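Local coordinates for serine-rich Repeat Adhesion Glycoprotein (Srr1) (Streptococcus agalactiae, PDB 4MBO) that binds fibrinogen, probably through tandem immunoglobulin-like domains of its ligand-binding region, as a surface adhesin of the bacterium, at residues A[238-243]-A[251-256]; A[271-276]-A[284-289]. All coordinates share one frame; numbering follows the deposited sequence. Where two conformers were deposited one is given.

Contact 1. Residues A[238-243]-A[251-256]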
# COMPACT_ATOMS: atom_id res chain seq x y z
N LYS A 238 -18.19 -5.99 6.54
CA LYS A 238 -17.92 -7.05 5.56
C LYS A 238 -17.37 -6.50 4.24
O LYS A 238 -16.91 -7.28 3.39
CB LYS A 238 -19.19 -7.87 5.28
CG LYS A 238 -20.16 -7.15 4.38
CD LYS A 238 -21.34 -8.03 4.00
CE LYS A 238 -22.20 -7.33 2.98
NZ LYS A 238 -22.64 -6.01 3.51
N ASN A 239 -17.43 -5.19 4.06
CA ASN A 239 -16.89 -4.55 2.86
C ASN A 239 -15.46 -4.01 3.02
O ASN A 239 -14.88 -3.52 2.05
CB ASN A 239 -17.79 -3.40 2.44
CG ASN A 239 -19.17 -3.86 2.07
OD1 ASN A 239 -19.31 -4.78 1.28
ND2 ASN A 239 -20.21 -3.24 2.65
N LEU A 240 -14.93 -4.09 4.23
CA LEU A 240 -13.62 -3.52 4.52
C LEU A 240 -12.49 -4.50 4.20
O LEU A 240 -12.60 -5.71 4.45
CB LEU A 240 -13.51 -3.14 5.99
CG LEU A 240 -14.51 -2.07 6.47
CD1 LEU A 240 -14.34 -1.93 7.97
CD2 LEU A 240 -14.32 -0.73 5.79
N THR A 241 -11.41 -3.96 3.66
CA THR A 241 -10.20 -4.74 3.42
C THR A 241 -9.21 -4.44 4.56
O THR A 241 -9.44 -3.56 5.40
CB THR A 241 -9.54 -4.34 2.07
OG1 THR A 241 -9.13 -2.96 2.14
CG2 THR A 241 -10.49 -4.59 0.94
N ASP A 242 -8.10 -5.17 4.61
CA ASP A 242 -7.08 -4.94 5.60
C ASP A 242 -6.03 -3.92 5.09
O ASP A 242 -5.41 -3.19 5.86
CB ASP A 242 -6.40 -6.27 5.98
CG ASP A 242 -7.37 -7.29 6.61
OD1 ASP A 242 -8.32 -6.88 7.33
OD2 ASP A 242 -7.17 -8.50 6.38
N SER A 243 -5.81 -3.88 3.76
CA SER A 243 -4.87 -2.89 3.21
C SER A 243 -5.46 -1.49 3.17
O SER A 243 -4.72 -0.52 3.13
CB SER A 243 -4.47 -3.23 1.78
OG SER A 243 -5.59 -3.05 0.93
N PRO A 251 -20.87 1.52 -4.39
CA PRO A 251 -22.18 1.58 -3.73
C PRO A 251 -22.20 1.14 -2.27
O PRO A 251 -23.12 1.47 -1.52
CB PRO A 251 -23.03 0.60 -4.55
CG PRO A 251 -22.36 0.52 -5.88
CD PRO A 251 -20.90 0.68 -5.60
N GLU A 252 -21.17 0.40 -1.84
CA GLU A 252 -21.14 -0.09 -0.48
C GLU A 252 -20.74 0.98 0.52
O GLU A 252 -20.90 0.78 1.72
CB GLU A 252 -20.18 -1.27 -0.37
CG GLU A 252 -20.42 -2.39 -1.38
CD GLU A 252 -21.84 -2.94 -1.37
OE1 GLU A 252 -22.58 -2.74 -0.37
OE2 GLU A 252 -22.22 -3.60 -2.38
N PHE A 253 -20.23 2.11 0.03
CA PHE A 253 -19.79 3.22 0.90
C PHE A 253 -20.69 4.43 0.74
O PHE A 253 -21.09 4.77 -0.37
CB PHE A 253 -18.35 3.64 0.59
CG PHE A 253 -17.32 2.62 0.99
CD1 PHE A 253 -16.78 2.64 2.25
CD2 PHE A 253 -16.89 1.66 0.10
CE1 PHE A 253 -15.84 1.72 2.64
CE2 PHE A 253 -15.93 0.73 0.47
CZ PHE A 253 -15.41 0.75 1.74
N GLU A 254 -21.06 5.04 1.86
CA GLU A 254 -21.85 6.25 1.86
C GLU A 254 -21.00 7.34 2.45
O GLU A 254 -20.42 7.15 3.52
CB GLU A 254 -23.08 6.07 2.76
CG GLU A 254 -23.97 7.27 2.77
CD GLU A 254 -25.17 7.14 3.67
OE1 GLU A 254 -25.24 6.23 4.56
OE2 GLU A 254 -26.06 8.00 3.50
N ASP A 255 -20.98 8.49 1.82
CA ASP A 255 -20.20 9.62 2.35
C ASP A 255 -21.02 10.38 3.41
O ASP A 255 -22.07 10.96 3.11
CB ASP A 255 -19.80 10.55 1.21
CG ASP A 255 -18.78 11.58 1.62
OD1 ASP A 255 -18.93 12.21 2.68
OD2 ASP A 255 -17.84 11.78 0.80
N VAL A 256 -20.55 10.31 4.64
CA VAL A 256 -21.21 10.98 5.79
C VAL A 256 -20.34 12.12 6.37
O VAL A 256 -20.57 12.60 7.47
CB VAL A 256 -21.57 9.96 6.88
CG1 VAL A 256 -22.54 8.91 6.36
CG2 VAL A 256 -20.31 9.27 7.42
O HOH W 1 -23.08 -3.57 2.23
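One water ties Asn239 to Glu252: it lies 2.8 Å from Glu252 OE1, to which it donates, and accepts from Asn239 ND2 at 2.9 Å. Lys238 NZ joins the same water oxygen at 2.8 Å in one of two modelled conformers, a less certain leg of the bridge. In that conformer the water may ease the opposite charges of Lys238 NZ and Glu252 OE1, 5.1 Å apart. Next to the water the Asn239 and Glu252 side chains cross at about a right angle, Asn239 ND2 resting 3.6 Å from Glu252 CB. Glu252 bends at chi2 (-55°), which carries its carboxylate back beside the amide with the two planes only 28° apart. Here two ends of a long connection between antiparallel neighbours, strands 229-235 and 254-255, are brought together; the loop closes a β-hairpin-like connection at the rim of one sheet, consistent with the β-sandwich of an adhesin domain. The Asn239 amide finds its main polar partner in Thr235, at the end of the first strand, whose OG1 also bonds Glu252 O. Further in, the polar bridge gives way to apolar packing. Leu240 CD2 comes to the edge of the Phe253 ring, near its plane and 4.3 Å from Phe253 CE1, while both side chains also touch Val285 of strand 283-290. Asp242, further along the loop, forms a salt bridge with Arg174.

Contact 2. Residues A[271-276]-A[284-289]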
# COMPACT_ATOMS: atom_id res chain seq x y z
N ILE A 271 -13.21 13.79 16.20
CA ILE A 271 -14.52 13.50 15.63
C ILE A 271 -15.44 12.94 16.70
O ILE A 271 -15.16 11.89 17.25
CB ILE A 271 -14.43 12.44 14.51
CG1 ILE A 271 -13.52 12.96 13.40
CG2 ILE A 271 -15.80 12.15 13.95
CD1 ILE A 271 -12.98 11.87 12.47
N ASP A 272 -16.55 13.64 16.96
CA ASP A 272 -17.59 13.19 17.90
C ASP A 272 -18.58 12.33 17.09
O ASP A 272 -19.17 12.82 16.12
CB ASP A 272 -18.32 14.42 18.43
CG ASP A 272 -19.40 14.13 19.44
OD1 ASP A 272 -19.77 12.96 19.72
OD2 ASP A 272 -19.94 15.17 19.97
N TRP A 273 -18.71 11.06 17.45
CA TRP A 273 -19.65 10.17 16.75
C TRP A 273 -21.11 10.40 17.15
O TRP A 273 -22.01 9.77 16.60
CB TRP A 273 -19.24 8.72 16.87
CG TRP A 273 -17.91 8.45 16.22
CD1 TRP A 273 -16.77 8.07 16.85
CD2 TRP A 273 -17.60 8.53 14.81
NE1 TRP A 273 -15.77 7.89 15.93
CE2 TRP A 273 -16.24 8.22 14.68
CE3 TRP A 273 -18.32 8.88 13.67
CZ2 TRP A 273 -15.58 8.22 13.44
CZ3 TRP A 273 -17.66 8.89 12.43
CH2 TRP A 273 -16.31 8.55 12.34
N LYS A 274 -21.32 11.27 18.12
CA LYS A 274 -22.68 11.74 18.50
C LYS A 274 -23.56 10.66 19.08
O LYS A 274 -24.81 10.76 19.04
CB LYS A 274 -23.39 12.37 17.32
CG LYS A 274 -22.63 13.44 16.59
CD LYS A 274 -23.51 14.05 15.52
CE LYS A 274 -22.74 14.88 14.53
NZ LYS A 274 -21.94 16.00 15.12
N THR A 275 -22.93 9.65 19.66
CA THR A 275 -23.61 8.52 20.30
C THR A 275 -22.67 7.78 21.18
O THR A 275 -21.45 7.90 21.03
CB THR A 275 -24.19 7.52 19.26
OG1 THR A 275 -24.91 6.47 19.94
CG2 THR A 275 -23.09 6.94 18.39
N ASN A 276 -23.21 7.07 22.18
CA ASN A 276 -22.40 6.19 22.98
C ASN A 276 -22.44 4.72 22.49
O ASN A 276 -21.83 3.84 23.09
CB ASN A 276 -22.83 6.26 24.45
CG ASN A 276 -24.18 5.62 24.66
OD1 ASN A 276 -25.10 5.84 23.89
ND2 ASN A 276 -24.28 4.77 25.68
N TYR A 284 -17.12 2.91 10.14
CA TYR A 284 -16.77 4.15 9.46
C TYR A 284 -15.32 4.08 9.01
O TYR A 284 -14.50 3.38 9.59
CB TYR A 284 -16.94 5.38 10.35
CG TYR A 284 -18.35 5.62 10.82
CD1 TYR A 284 -19.28 6.18 9.97
CD2 TYR A 284 -18.74 5.26 12.09
CE1 TYR A 284 -20.59 6.38 10.36
CE2 TYR A 284 -20.03 5.49 12.51
CZ TYR A 284 -20.95 6.04 11.65
OH TYR A 284 -22.26 6.24 12.08
N VAL A 285 -15.03 4.77 7.92
CA VAL A 285 -13.68 4.91 7.41
C VAL A 285 -13.41 6.42 7.33
O VAL A 285 -14.15 7.16 6.70
CB VAL A 285 -13.52 4.25 6.06
CG1 VAL A 285 -12.10 4.42 5.58
CG2 VAL A 285 -13.92 2.78 6.11
N VAL A 286 -12.33 6.86 7.98
CA VAL A 286 -11.91 8.24 7.95
C VAL A 286 -10.64 8.33 7.12
O VAL A 286 -9.61 7.69 7.46
CB VAL A 286 -11.64 8.81 9.34
CG1 VAL A 286 -11.16 10.26 9.19
CG2 VAL A 286 -12.87 8.70 10.22
N LEU A 287 -10.67 9.05 6.01
CA LEU A 287 -9.51 9.21 5.17
C LEU A 287 -8.92 10.58 5.40
O LEU A 287 -9.63 11.58 5.31
CB LEU A 287 -9.84 9.05 3.70
CG LEU A 287 -10.46 7.71 3.28
CD1 LEU A 287 -11.96 7.70 3.42
CD2 LEU A 287 -10.07 7.46 1.84
N VAL A 288 -7.66 10.63 5.77
CA VAL A 288 -6.93 11.88 5.99
C VAL A 288 -5.77 11.99 5.00
O VAL A 288 -4.87 11.12 5.01
CB VAL A 288 -6.41 11.96 7.43
CG1 VAL A 288 -5.50 13.17 7.65
CG2 VAL A 288 -7.56 11.95 8.42
N LYS A 289 -5.81 13.00 4.15
CA LYS A 289 -4.69 13.25 3.23
C LYS A 289 -3.98 14.49 3.72
O LYS A 289 -4.62 15.53 3.97
CB LYS A 289 -5.15 13.43 1.79
CG LYS A 289 -3.98 13.57 0.83
CD LYS A 289 -4.38 13.73 -0.62
CE LYS A 289 -4.95 12.45 -1.20
NZ LYS A 289 -5.24 12.61 -2.66
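Trp273 and Tyr284 lie almost flat against each other in an offset stack, the six-membered ring of the tryptophan and the tyrosine ring 4.5 Å apart between centroids and inclined by 11°. The two side chains approach from opposite directions and overlap only in part, which sets Trp273 CZ3 over the tyrosine face, 3.7 Å from Tyr284 CG. Ile271 closes the other side of the indole, its CG2 lying 3.8 Å above the plane toward the rim, so that the tryptophan is held between an aliphatic and an aromatic layer. At the indole edge Val286 CG2 approaches Trp273 CH2 to 4.0 Å. The same methyl meets Ile271 tip to tip: with chi1 178° Val286 CG2 stands anti to the carbonyl carbon, which turns it to Ile271 CD1, 3.9 Å away. Tyr260 adds edge-to-face contacts to both stacked rings, and Trp273 NE1 is satisfied by Thr211 OG1. The other side of segment 271-276 is looser: Asp272 and Lys274 stay away from strand 283-290, and Lys274 is exposed. There Asp272 forms an Asx turn, Lys274 N lying 2.8 Å from Asp272 OD1, which it meets from above the carboxylate plane. Side chains of the two segments, whose strands 269-272 and 283-290 belong to different sheets, fill the space between the sheets, the core of a β-sandwich, consistent with an immunoglobulin-like adhesin domain.

Strand 283-290 joins the two contacts, whose centres are 14 Å apart. Its residues alternate: Val286 points its side chain to segment 271-276 in contact 2, whereas Val285 turns away from that segment and is taken up by contact 1. Leu240 CD2 packs 3.5 Å from Val285 CG2, and Phe253 CE1 reaches the same methyl at 4.1 Å. Tyr284 CE1 is met at 4.1 Å by Val256 CG2, at the end of segment 251-256. It is the apolar side of contact 1, not its water bridge, that meets the strand. A bound calcium ion lies about 6 Å from the Leu240 side chain.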